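Local coordinates for protein pectinesterase (Sitophilus oryzae, PDB 4PMH) that probably takes part in digesting plant cell walls by hydrolysing the methyl esters of pectin, releasing methanol and leaving galacturonate units behind, at residues N19-A24 against N309-I314; A53-A58 against V80-T85; L105-Q110 against S114-L119. All blocks are in the same frame, centred on the assembly; numbering follows the deposited sequence.

Overall arrangement
Near the N terminus, residues 19-24 form half of interaction 1, whose loop closes only when the chain reaches 309-314, 285 residues later. The long loop it closes contains most of the strands of the parallel beta-helix. Interaction 2 comes next along the chain, joining helix 51-61 to strand 80-82, and it closes before interaction 3 links the end of strand 101-105 and the loop after it to helix 113-120. Interactions 2 and 3 therefore run in series, both nested inside interaction 1. They also touch, through a probable hydrogen bond between Tyr-81 OH and Tyr-116 OH at 2.5 Å. Interaction 1 lies across the chain's centre from both, its centre about 32 Å from that of interaction 2.

Interaction 1. Residues N19-A24 against N309-I314; sequences NYFTTA and NGQLII
The torsions of Phe-21 and Ile-313 have the same form at their first bond: Phe-21 places CG anti to its carbonyl carbon (chi1 -57°), and Ile-313 does likewise with CG1, its chain then running extended (chi2 173°). Each side chain is thereby carried out toward the other, and the terminal methyl CD1 of the isoleucine arrives over one face of the phenyl ring. The setting is the right-handed parallel beta-helix of the pectinesterases, and here an N-terminal segment lies against strand 311-315, a late strand of the long parallel sheet. The contact is of the CH-pi kind, with the two side chains crossing at about a right angle, although CD1 is modelled too close to the ring for its exact height to mean much. On the opposite face of the same ring sits Tyr-20 CB, 3.9 Å above the plane and offset toward the rim, so the phenyl group is layered between its own neighbour and the strand.

Two residues earlier in the chain, Gln-311 bends at chi2 and brings its amide up to the ring obliquely, with the two planes 14° apart. The amide oxygen OE1 is held by hydrogen bonds with Gly-266 N and with the hydroxyl of Tyr-26, a residue of helix 23-27 that also touches both Phe-21 and Ile-313.

The principle illustrated is local: between these two segments the contact runs through one aromatic side chain, and the closest pair of CA atoms across them, Phe-21 CA and Ile-313 CA, is 7.9 Å apart. Polar support comes from the carbonyl oxygen Phe-21 O, which is hydrogen-bonded with Lys-315 NZ. The amide of Gln-311 is a plain van der Waals neighbour of the ring, with Gln-311 NE2 4.1 Å from Phe-21 CE1.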
ATOM      1  N   ASN A  19      23.505  -5.846   3.101  1.00 21.57           N
ATOM      2  CA  ASN A  19      23.872  -4.665   3.901  1.00 24.23           C
ATOM      3  C   ASN A  19      23.448  -3.327   3.259  1.00 24.32           C
ATOM      4  O   ASN A  19      23.393  -2.299   3.944  1.00 26.18           O
ATOM      5  CB  ASN A  19      25.390  -4.632   4.201  1.00 24.93           C
ATOM      6  CG  ASN A  19      25.865  -5.816   5.019  1.00 26.54           C
ATOM      7  OD1 ASN A  19      26.788  -6.540   4.616  1.00 28.86           O
ATOM      8  ND2 ASN A  19      25.251  -6.022   6.176  1.00 27.81           N
ATOM      9  N   TYR A  20      23.146  -3.329   1.961  1.00 24.00           N
ATOM     10  CA  TYR A  20      22.680  -2.110   1.302  1.00 24.89           C
ATOM     11  C   TYR A  20      21.176  -1.905   1.481  1.00 22.76           C
ATOM     12  O   TYR A  20      20.654  -0.876   1.056  1.00 20.89           O
ATOM     13  CB  TYR A  20      23.008  -2.098  -0.196  1.00 27.18           C
ATOM     14  CG  TYR A  20      24.426  -2.518  -0.519  1.00 29.58           C
ATOM     15  CD1 TYR A  20      25.507  -2.105   0.279  1.00 30.96           C
ATOM     16  CD2 TYR A  20      24.690  -3.335  -1.619  1.00 31.10           C
ATOM     17  CE1 TYR A  20      26.805  -2.506  -0.011  1.00 32.69           C
ATOM     18  CE2 TYR A  20      25.980  -3.735  -1.918  1.00 32.27           C
ATOM     19  CZ  TYR A  20      27.036  -3.316  -1.121  1.00 33.83           C
ATOM     20  OH  TYR A  20      28.321  -3.731  -1.437  1.00 35.02           O
ATOM     21  N   PHE A  21      20.488  -2.875   2.087  1.00 20.57           N
ATOM     22  CA  PHE A  21      19.025  -2.834   2.183  1.00 20.19           C
ATOM     23  C   PHE A  21      18.569  -3.090   3.587  1.00 19.15           C
ATOM     24  O   PHE A  21      18.432  -4.232   4.020  1.00 18.65           O
ATOM     25  CB  PHE A  21      18.429  -3.861   1.236  1.00 21.17           C
ATOM     26  CG  PHE A  21      18.855  -3.665  -0.169  1.00 21.54           C
ATOM     27  CD1 PHE A  21      18.307  -2.648  -0.934  1.00 23.00           C
ATOM     28  CD2 PHE A  21      19.850  -4.463  -0.717  1.00 23.07           C
ATOM     29  CE1 PHE A  21      18.701  -2.465  -2.244  1.00 23.69           C
ATOM     30  CE2 PHE A  21      20.262  -4.277  -2.021  1.00 22.61           C
ATOM     31  CZ  PHE A  21      19.689  -3.279  -2.787  1.00 23.22           C
ATOM     32  N   THR A  22      18.321  -2.000   4.294  1.00 18.60           N
ATOM     33  CA  THR A  22      17.984  -2.022   5.696  1.00 18.74           C
ATOM     34  C   THR A  22      16.954  -0.906   5.907  1.00 19.03           C
ATOM     35  O   THR A  22      16.778  -0.048   5.030  1.00 18.29           O
ATOM     36  CB  THR A  22      19.228  -1.722   6.564  1.00 19.02           C
ATOM     37  OG1 THR A  22      19.606  -0.352   6.384  1.00 19.81           O
ATOM     38  CG2 THR A  22      20.389  -2.611   6.175  1.00 19.26           C
ATOM     39  N   THR A  23      16.304  -0.877   7.064  1.00 19.87           N
ATOM     40  CA  THR A  23      15.356   0.202   7.349  1.00 20.46           C
ATOM     41  C   THR A  23      16.033   1.558   7.196  1.00 20.54           C
ATOM     42  O   THR A  23      15.460   2.479   6.615  1.00 20.56           O
ATOM     43  CB  THR A  23      14.738   0.123   8.770  1.00 22.07           C
ATOM     44  OG1 THR A  23      15.785   0.279   9.746  1.00 23.36           O
ATOM     45  CG2 THR A  23      13.992  -1.194   8.992  1.00 21.66           C
ATOM     46  N   ALA A  24      17.255   1.672   7.709  1.00 19.54           N
ATOM     47  CA  ALA A  24      17.996   2.928   7.661  1.00 20.07           C
ATOM     48  C   ALA A  24      18.277   3.377   6.228  1.00 19.28           C
ATOM     49  O   ALA A  24      18.294   4.547   5.891  1.00 19.54           O
ATOM     50  CB  ALA A  24      19.305   2.778   8.427  1.00 19.55           C
ATOM     51  N   ASN A 309      10.281  -0.055 -13.222  1.00 13.93           N
ATOM     52  CA  ASN A 309      10.768  -1.384 -12.983  1.00 13.65           C
ATOM     53  C   ASN A 309      10.729  -1.670 -11.496  1.00 12.53           C
ATOM     54  O   ASN A 309      11.684  -1.388 -10.748  1.00 12.34           O
ATOM     55  CB  ASN A 309      12.162  -1.579 -13.594  1.00 14.17           C
ATOM     56  CG  ASN A 309      12.574  -3.036 -13.657  1.00 14.79           C
ATOM     57  OD1 ASN A 309      11.745  -3.961 -13.789  1.00 13.72           O
ATOM     58  ND2 ASN A 309      13.881  -3.251 -13.547  1.00 15.88           N
ATOM     59  N   GLY A 310       9.581  -2.214 -11.079  1.00 11.68           N
ATOM     60  CA  GLY A 310       9.252  -2.394  -9.660  1.00 10.95           C
ATOM     61  C   GLY A 310      10.363  -2.998  -8.818  1.00 10.52           C
ATOM     62  O   GLY A 310      10.966  -3.997  -9.205  1.00 10.10           O
ATOM     63  N   GLN A 311      10.615  -2.395  -7.659  1.00 10.69           N
ATOM     64  CA  GLN A 311      11.685  -2.823  -6.760  1.00 11.43           C
ATOM     65  C   GLN A 311      11.081  -3.297  -5.453  1.00 11.75           C
ATOM     66  O   GLN A 311      10.265  -2.590  -4.858  1.00 11.63           O
ATOM     67  CB  GLN A 311      12.672  -1.684  -6.510  1.00 11.84           C
ATOM     68  CG  GLN A 311      14.061  -2.103  -6.025  1.00 12.86           C
ATOM     69  CD  GLN A 311      14.154  -2.410  -4.543  1.00 13.51           C
ATOM     70  OE1 GLN A 311      13.362  -1.918  -3.734  1.00 13.80           O
ATOM     71  NE2 GLN A 311      15.130  -3.245  -4.176  1.00 14.57           N
ATOM     72  N   LEU A 312      11.500  -4.492  -5.021  1.00 11.82           N
ATOM     73  CA  LEU A 312      10.998  -5.143  -3.819  1.00 11.84           C
ATOM     74  C   LEU A 312      12.033  -6.087  -3.215  1.00 11.58           C
ATOM     75  O   LEU A 312      12.523  -6.963  -3.883  1.00 11.10           O
ATOM     76  CB  LEU A 312       9.756  -5.975  -4.134  1.00 11.99           C
ATOM     77  CG  LEU A 312       9.237  -6.892  -3.037  1.00 12.33           C
ATOM     78  CD1 LEU A 312       8.786  -6.142  -1.787  1.00 12.73           C
ATOM     79  CD2 LEU A 312       8.073  -7.693  -3.589  1.00 13.02           C
ATOM     80  N   ILE A 313      12.321  -5.903  -1.940  1.00 11.60           N
ATOM     81  CA  ILE A 313      13.118  -6.845  -1.174  1.00 11.65           C
ATOM     82  C   ILE A 313      12.312  -7.382   0.013  1.00 11.23           C
ATOM     83  O   ILE A 313      11.757  -6.609   0.796  1.00 11.03           O
ATOM     84  CB  ILE A 313      14.407  -6.179  -0.709  1.00 12.12           C
ATOM     85  CG1 ILE A 313      15.295  -5.969  -1.940  1.00 12.66           C
ATOM     86  CG2 ILE A 313      15.113  -7.036   0.358  1.00 12.44           C
ATOM     87  CD1 ILE A 313      16.530  -5.166  -1.645  1.00 12.99           C
ATOM     88  N   ILE A 314      12.227  -8.708   0.114  1.00 11.45           N
ATOM     89  CA  ILE A 314      11.649  -9.368   1.288  1.00 11.63           C
ATOM     90  C   ILE A 314      12.790  -9.988   2.066  1.00 11.96           C
ATOM     91  O   ILE A 314      13.455 -10.899   1.577  1.00 11.98           O
ATOM     92  CB  ILE A 314      10.621 -10.423   0.904  1.00 11.78           C
ATOM     93  CG1 ILE A 314       9.469  -9.769   0.145  1.00 12.23           C
ATOM     94  CG2 ILE A 314      10.087 -11.124   2.149  1.00 11.96           C
ATOM     95  CD1 ILE A 314       8.587 -10.739  -0.600  1.00 12.31           C
TER

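Interaction 2. Residues A53-A58 against V80-T85; sequences AAVNAA and VYIPNT
Val-55 meets Val-80, Ile-82 and the backbone of Tyr-81 between helix 51-61 and strand 80-82, at the end of the parallel beta-helix where the first coil begins. The helix belongs to a beta-alpha-beta crossover, since it connects the neighbouring parallel strands 42-44 and 67-71; it lies at the N-terminal end of the beta-helix, consistent with its covering that end. Here its segment runs nearly along the strand, the directions differing by 16° and the axes passing 8.7 Å apart.

With CG1 anti to the backbone N (chi1 165°), Val-55 turns both methyls to the strand; they share Ile-82 CD1 but differ in their other partner. CG1 rests on the main chain, 3.6 Å from Tyr-81 O, while CG2 reaches Val-80 CG1 at 4.0 Å, the two valines crossing obliquely. Ile-82 approaches differently. Its CB leaves the strand to one side of the helix, but the bend at chi2 (-75°) swings CD1 back, and that methyl arrives roughly at right angles to the valine. With alanine at Val-55, Ile-82 CD1 and Val-80 CG1 would probably face a gap, the isoleucine tip being freer to turn.

Ile-82 also touches Leu-89 and Ile-91 of strand 89-93, and Val-80 touches Ile-51 of the same helix. The tyrosine ring of Tyr-81 is directed away from the helix and meets the ring of Phe-124.

The example shows a division of labour: within the two segments one beta-branched residue makes all the contacts, while the hydrogen bond between helix and strand, from Tyr-81 N to Gln-52 OE1, comes from just before them. The isoleucine tip straddles the fork of the valine: Ile-82 CD1 lies 3.7 Å from both Val-55 CG1 and Val-55 CG2.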
ATOM      1  N   ALA A  53     -14.976  16.095   8.829  1.00 11.87           N
ATOM      2  CA  ALA A  53     -15.148  17.334   9.592  1.00 12.22           C
ATOM      3  C   ALA A  53     -14.016  17.582  10.583  1.00 11.48           C
ATOM      4  O   ALA A  53     -13.601  18.717  10.772  1.00 11.13           O
ATOM      5  CB  ALA A  53     -16.485  17.360  10.317  1.00 12.27           C
ATOM      6  N   ALA A  54     -13.516  16.529  11.212  1.00 12.00           N
ATOM      7  CA  ALA A  54     -12.394  16.674  12.145  1.00 12.48           C
ATOM      8  C   ALA A  54     -11.107  17.010  11.370  1.00 12.72           C
ATOM      9  O   ALA A  54     -10.326  17.828  11.805  1.00 12.63           O
ATOM     10  CB  ALA A  54     -12.206  15.411  12.951  1.00 12.03           C
ATOM     11  N   VAL A  55     -10.906  16.348  10.223  1.00 12.77           N
ATOM     12  CA  VAL A  55      -9.741  16.567   9.359  1.00 12.64           C
ATOM     13  C   VAL A  55      -9.732  18.017   8.899  1.00 12.60           C
ATOM     14  O   VAL A  55      -8.698  18.705   8.976  1.00 12.28           O
ATOM     15  CB  VAL A  55      -9.731  15.609   8.137  1.00 12.84           C
ATOM     16  CG1 VAL A  55      -8.747  16.067   7.061  1.00 12.78           C
ATOM     17  CG2 VAL A  55      -9.444  14.186   8.582  1.00 13.13           C
ATOM     18  N   ASN A  56     -10.908  18.484   8.480  1.00 12.18           N
ATOM     19  CA  ASN A  56     -11.078  19.827   7.990  1.00 11.69           C
ATOM     20  C   ASN A  56     -10.734  20.825   9.082  1.00 11.89           C
ATOM     21  O   ASN A  56     -10.051  21.809   8.830  1.00 12.33           O
ATOM     22  CB  ASN A  56     -12.522  20.071   7.560  1.00 11.41           C
ATOM     23  CG  ASN A  56     -12.888  19.377   6.260  1.00 11.84           C
ATOM     24  OD1 ASN A  56     -12.032  18.857   5.542  1.00 11.95           O
ATOM     25  ND2 ASN A  56     -14.179  19.386   5.940  1.00 11.28           N
ATOM     26  N   ALA A  57     -11.223  20.586  10.288  1.00 12.43           N
ATOM     27  CA  ALA A  57     -10.944  21.505  11.402  1.00 13.44           C
ATOM     28  C   ALA A  57      -9.449  21.641  11.652  1.00 13.72           C
ATOM     29  O   ALA A  57      -8.937  22.755  11.780  1.00 13.96           O
ATOM     30  CB  ALA A  57     -11.656  21.064  12.680  1.00 13.45           C
ATOM     31  N   ALA A  58      -8.765  20.500  11.710  1.00 13.53           N
ATOM     32  CA  ALA A  58      -7.318  20.464  11.946  1.00 14.00           C
ATOM     33  C   ALA A  58      -6.520  21.158  10.827  1.00 14.31           C
ATOM     34  O   ALA A  58      -5.600  21.937  11.093  1.00 14.33           O
ATOM     35  CB  ALA A  58      -6.850  19.023  12.125  1.00 13.91           C
ATOM     36  N   VAL A  80     -12.217   9.440   3.853  1.00 12.73           N
ATOM     37  CA  VAL A  80     -11.386  10.407   4.585  1.00 12.19           C
ATOM     38  C   VAL A  80     -10.328  10.911   3.618  1.00 12.22           C
ATOM     39  O   VAL A  80      -9.519  10.123   3.115  1.00 11.28           O
ATOM     40  CB  VAL A  80     -10.710   9.753   5.802  1.00 11.91           C
ATOM     41  CG1 VAL A  80      -9.905  10.778   6.594  1.00 12.08           C
ATOM     42  CG2 VAL A  80     -11.744   9.074   6.681  1.00 11.75           C
ATOM     43  N   TYR A  81     -10.373  12.209   3.317  1.00 11.98           N
ATOM     44  CA  TYR A  81      -9.489  12.825   2.347  1.00 12.36           C
ATOM     45  C   TYR A  81      -8.605  13.799   3.101  1.00 12.52           C
ATOM     46  O   TYR A  81      -9.109  14.714   3.767  1.00 12.41           O
ATOM     47  CB  TYR A  81     -10.256  13.597   1.271  1.00 12.38           C
ATOM     48  CG  TYR A  81     -11.005  12.781   0.225  1.00 13.09           C
ATOM     49  CD1 TYR A  81     -10.925  11.400   0.171  1.00 13.42           C
ATOM     50  CD2 TYR A  81     -11.782  13.421  -0.741  1.00 13.82           C
ATOM     51  CE1 TYR A  81     -11.619  10.685  -0.787  1.00 14.01           C
ATOM     52  CE2 TYR A  81     -12.463  12.713  -1.723  1.00 13.78           C
ATOM     53  CZ  TYR A  81     -12.381  11.346  -1.734  1.00 14.32           C
ATOM     54  OH  TYR A  81     -13.074  10.628  -2.688  1.00 15.77           O
ATOM     55  N   ILE A  82      -7.295  13.585   3.006  1.00 13.47           N
ATOM     56  CA  ILE A  82      -6.312  14.534   3.551  1.00 14.18           C
ATOM     57  C   ILE A  82      -5.650  15.250   2.389  1.00 14.52           C
ATOM     58  O   ILE A  82      -4.763  14.694   1.757  1.00 14.77           O
ATOM     59  CB  ILE A  82      -5.196  13.881   4.406  1.00 14.72           C
ATOM     60  CG1 ILE A  82      -5.723  12.776   5.324  1.00 15.93           C
ATOM     61  CG2 ILE A  82      -4.425  14.965   5.154  1.00 14.61           C
ATOM     62  CD1 ILE A  82      -6.483  13.211   6.551  1.00 16.59           C
ATOM     63  N   PRO A  83      -6.086  16.486   2.081  1.00 15.29           N
ATOM     64  CA  PRO A  83      -5.446  17.266   1.032  1.00 15.93           C
ATOM     65  C   PRO A  83      -4.088  17.797   1.491  1.00 16.02           C
ATOM     66  O   PRO A  83      -3.800  17.802   2.679  1.00 14.80           O
ATOM     67  CB  PRO A  83      -6.431  18.414   0.812  1.00 15.81           C
ATOM     68  CG  PRO A  83      -7.009  18.636   2.161  1.00 16.02           C
ATOM     69  CD  PRO A  83      -7.108  17.272   2.789  1.00 16.22           C
ATOM     70  N   ASN A  84      -3.282  18.266   0.551  1.00 17.73           N
ATOM     71  CA  ASN A  84      -1.942  18.761   0.880  1.00 19.58           C
ATOM     72  C   ASN A  84      -2.040  19.901   1.896  1.00 19.02           C
ATOM     73  O   ASN A  84      -2.874  20.787   1.750  1.00 18.59           O
ATOM     74  CB  ASN A  84      -1.203  19.221  -0.376  1.00 21.80           C
ATOM     75  CG  ASN A  84       0.324  19.203  -0.211  1.00 24.10           C
ATOM     76  OD1 ASN A  84       0.857  19.100   0.892  1.00 24.18           O
ATOM     77  ND2 ASN A  84       1.023  19.308  -1.322  1.00 26.42           N
ATOM     78  N   THR A  85      -1.230  19.831   2.947  1.00 18.33           N
ATOM     79  CA  THR A  85      -1.245  20.811   4.023  1.00 18.60           C
ATOM     80  C   THR A  85       0.081  20.712   4.758  1.00 19.03           C
ATOM     81  O   THR A  85       0.731  19.691   4.700  1.00 20.05           O
ATOM     82  CB  THR A  85      -2.396  20.554   5.035  1.00 19.05           C
ATOM     83  OG1 THR A  85      -2.257  21.417   6.167  1.00 18.76           O
ATOM     84  CG2 THR A  85      -2.400  19.103   5.550  1.00 18.82           C
TER

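Interaction 3. Residues L105-Q110 against S114-L119; sequences LNMPAQ and SAYKSL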
ATOM      1  N   LEU A 105     -16.200   1.150   2.944  1.00 14.47           N
ATOM      2  CA  LEU A 105     -17.168   1.342   1.861  1.00 15.27           C
ATOM      3  C   LEU A 105     -16.992   0.235   0.839  1.00 15.36           C
ATOM      4  O   LEU A 105     -15.924  -0.365   0.781  1.00 14.61           O
ATOM      5  CB  LEU A 105     -16.933   2.687   1.176  1.00 15.59           C
ATOM      6  CG  LEU A 105     -17.359   3.955   1.897  1.00 15.92           C
ATOM      7  CD1 LEU A 105     -16.815   5.174   1.184  1.00 16.07           C
ATOM      8  CD2 LEU A 105     -18.875   4.024   1.992  1.00 16.18           C
ATOM      9  N   ASN A 106     -18.051  -0.055   0.075  1.00 15.33           N
ATOM     10  CA  ASN A 106     -17.991  -0.940  -1.110  1.00 15.93           C
ATOM     11  C   ASN A 106     -17.991   0.004  -2.307  1.00 16.26           C
ATOM     12  O   ASN A 106     -19.047   0.445  -2.770  1.00 14.82           O
ATOM     13  CB  ASN A 106     -19.212  -1.878  -1.154  1.00 16.89           C
ATOM     14  CG  ASN A 106     -19.195  -2.861  -2.332  1.00 17.76           C
ATOM     15  OD1 ASN A 106     -18.502  -2.681  -3.333  1.00 15.96           O
ATOM     16  ND2 ASN A 106     -20.025  -3.896  -2.223  1.00 19.67           N
ATOM     17  N   MET A 107     -16.800   0.346  -2.782  1.00 16.37           N
ATOM     18  CA  MET A 107     -16.651   1.420  -3.754  1.00 16.15           C
ATOM     19  C   MET A 107     -15.520   1.097  -4.701  1.00 16.03           C
ATOM     20  O   MET A 107     -14.396   1.596  -4.535  1.00 16.39           O
ATOM     21  CB  MET A 107     -16.395   2.756  -3.047  1.00 16.68           C
ATOM     22  CG  MET A 107     -16.515   3.968  -3.976  1.00 17.16           C
ATOM     23  SD  MET A 107     -16.542   5.545  -3.093  1.00 18.30           S
ATOM     24  CE  MET A 107     -14.819   5.744  -2.658  1.00 17.94           C
ATOM     25  N   PRO A 108     -15.802   0.254  -5.706  1.00 15.79           N
ATOM     26  CA  PRO A 108     -14.780  -0.073  -6.702  1.00 15.54           C
ATOM     27  C   PRO A 108     -14.465   1.066  -7.681  1.00 14.66           C
ATOM     28  O   PRO A 108     -15.188   2.064  -7.748  1.00 13.58           O
ATOM     29  CB  PRO A 108     -15.396  -1.265  -7.453  1.00 16.09           C
ATOM     30  CG  PRO A 108     -16.879  -1.027  -7.372  1.00 15.86           C
ATOM     31  CD  PRO A 108     -17.093  -0.409  -5.996  1.00 16.13           C
ATOM     32  N   ALA A 109     -13.382   0.897  -8.433  1.00 14.59           N
ATOM     33  CA  ALA A 109     -13.035   1.824  -9.525  1.00 14.83           C
ATOM     34  C   ALA A 109     -14.184   1.949 -10.529  1.00 15.30           C
ATOM     35  O   ALA A 109     -14.322   2.982 -11.196  1.00 14.67           O
ATOM     36  CB  ALA A 109     -11.796   1.355 -10.252  1.00 14.66           C
ATOM     37  N   GLN A 110     -14.987   0.892 -10.627  1.00 15.91           N
ATOM     38  CA  GLN A 110     -16.068   0.817 -11.613  1.00 17.09           C
ATOM     39  C   GLN A 110     -17.303   1.611 -11.186  1.00 17.70           C
ATOM     40  O   GLN A 110     -18.253   1.757 -11.963  1.00 17.81           O
ATOM     41  CB  GLN A 110     -16.402  -0.660 -11.884  1.00 18.39           C
ATOM     42  CG  GLN A 110     -15.337  -1.424 -12.685  1.00 18.91           C
ATOM     43  CD  GLN A 110     -14.016  -1.673 -11.946  1.00 20.04           C
ATOM     44  OE1 GLN A 110     -13.959  -1.778 -10.707  1.00 19.21           O
ATOM     45  NE2 GLN A 110     -12.943  -1.808 -12.720  1.00 21.30           N
ATOM     46  N   SER A 114     -22.162   9.264 -10.561  1.00 19.35           N
ATOM     47  CA  SER A 114     -23.422   9.539  -9.868  1.00 20.30           C
ATOM     48  C   SER A 114     -23.524   8.789  -8.539  1.00 19.27           C
ATOM     49  O   SER A 114     -23.925   9.359  -7.520  1.00 18.49           O
ATOM     50  CB  SER A 114     -24.635   9.205 -10.736  1.00 21.77           C
ATOM     51  OG  SER A 114     -24.512   9.853 -11.987  1.00 25.53           O
ATOM     52  N   ALA A 115     -23.174   7.506  -8.563  1.00 18.21           N
ATOM     53  CA  ALA A 115     -23.206   6.690  -7.370  1.00 17.39           C
ATOM     54  C   ALA A 115     -22.197   7.207  -6.334  1.00 16.29           C
ATOM     55  O   ALA A 115     -22.480   7.208  -5.125  1.00 15.56           O
ATOM     56  CB  ALA A 115     -22.932   5.232  -7.717  1.00 17.43           C
ATOM     57  N   TYR A 116     -21.039   7.667  -6.809  1.00 17.07           N
ATOM     58  CA  TYR A 116     -20.010   8.236  -5.921  1.00 16.83           C
ATOM     59  C   TYR A 116     -20.553   9.477  -5.228  1.00 17.91           C
ATOM     60  O   TYR A 116     -20.409   9.634  -4.009  1.00 18.30           O
ATOM     61  CB  TYR A 116     -18.744   8.544  -6.720  1.00 16.24           C
ATOM     62  CG  TYR A 116     -17.690   9.364  -6.005  1.00 15.35           C
ATOM     63  CD1 TYR A 116     -16.717   8.761  -5.190  1.00 15.15           C
ATOM     64  CD2 TYR A 116     -17.642  10.735  -6.162  1.00 15.20           C
ATOM     65  CE1 TYR A 116     -15.749   9.524  -4.553  1.00 15.18           C
ATOM     66  CE2 TYR A 116     -16.683  11.510  -5.532  1.00 15.14           C
ATOM     67  CZ  TYR A 116     -15.734  10.913  -4.730  1.00 15.19           C
ATOM     68  OH  TYR A 116     -14.806  11.718  -4.114  1.00 14.84           O
ATOM     69  N   LYS A 117     -21.227  10.336  -5.986  1.00 19.64           N
ATOM     70  CA  LYS A 117     -21.835  11.518  -5.393  1.00 21.32           C
ATOM     71  C   LYS A 117     -22.852  11.158  -4.328  1.00 21.21           C
ATOM     72  O   LYS A 117     -22.871  11.763  -3.251  1.00 18.76           O
ATOM     73  CB  LYS A 117     -22.469  12.412  -6.451  1.00 23.61           C
ATOM     74  CG  LYS A 117     -21.453  13.127  -7.320  1.00 26.53           C
ATOM     75  CD  LYS A 117     -22.100  14.150  -8.249  1.00 28.57           C
ATOM     76  CE  LYS A 117     -22.458  15.433  -7.507  1.00 28.84           C
ATOM     77  NZ  LYS A 117     -23.223  16.372  -8.389  1.00 29.25           N
ATOM     78  N   SER A 118     -23.707  10.184  -4.627  1.00 22.37           N
ATOM     79  CA  SER A 118     -24.729   9.759  -3.669  1.00 23.51           C
ATOM     80  C   SER A 118     -24.090   9.209  -2.421  1.00 23.04           C
ATOM     81  O   SER A 118     -24.539   9.490  -1.317  1.00 22.78           O
ATOM     82  CB  SER A 118     -25.666   8.706  -4.259  1.00 25.18           C
ATOM     83  OG  SER A 118     -26.451   9.286  -5.280  1.00 27.72           O
ATOM     84  N   LEU A 119     -23.027   8.436  -2.599  1.00 22.21           N
ATOM     85  CA  LEU A 119     -22.389   7.784  -1.478  1.00 23.28           C
ATOM     86  C   LEU A 119     -21.617   8.754  -0.565  1.00 21.05           C
ATOM     87  O   LEU A 119     -21.715   8.652   0.657  1.00 19.98           O
ATOM     88  CB  LEU A 119     -21.478   6.659  -1.983  1.00 24.45           C
ATOM     89  CG  LEU A 119     -20.978   5.644  -0.955  1.00 26.83           C
ATOM     90  CD1 LEU A 119     -22.119   4.773  -0.442  1.00 27.29           C
ATOM     91  CD2 LEU A 119     -19.870   4.779  -1.559  1.00 27.22           C
TER
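Met-107 presents its sulfur to the edge of the Tyr-116 ring, near the plane rather than over a face. Met-107 SD stands 5.1 Å from the centroid of the Tyr-116 ring and 76° off the ring normal, and the nearest ring atom, Tyr-116 CD1, is 3.8 Å from Met-107 SD. The extended chi1 and chi2 of the methionine carry SD out to the ring, and the bend at chi3 (76°) turns CE aside. The ring for its part is carried on a side chain with CG anti to the backbone N (chi1 169°), and the two side chains cross obliquely.

Leu-119, three residues along the helix from Tyr-116, meets two partners with one methyl. Leu-119 CD2 lies 3.7 Å from Met-107 SD, again obliquely, and 3.8 Å from Leu-105 CD2. The sulfur thus has an aromatic edge and an aliphatic methyl as its neighbours. Leu-105 and Leu-119 reach toward each other tip to tip. No hydrogen bond joins the segments; shape and apolar contact do the work, with Leu-119 at the more exposed end of the patch and Met-107 buried.

Neighbouring parts of the fold complete the surroundings. Tyr-116 packs on Cys-137, a partner in the disulfide with Cys-148, and its hydroxyl pairs with Tyr-81. On the loop itself, Met-107 O accepts a hydrogen bond from Asn-168 ND2. The arrangement is a Met-aromatic contact that packs a helix against the loop leaving strand 101-105 of a parallel beta-helix pectinesterase, a loop whose Gln-110 bonds Gln-177, which probably binds substrate; the Met-aromatic contact itself lies about 11 Å off, measured between the side chains of Met-107 and Gln-177.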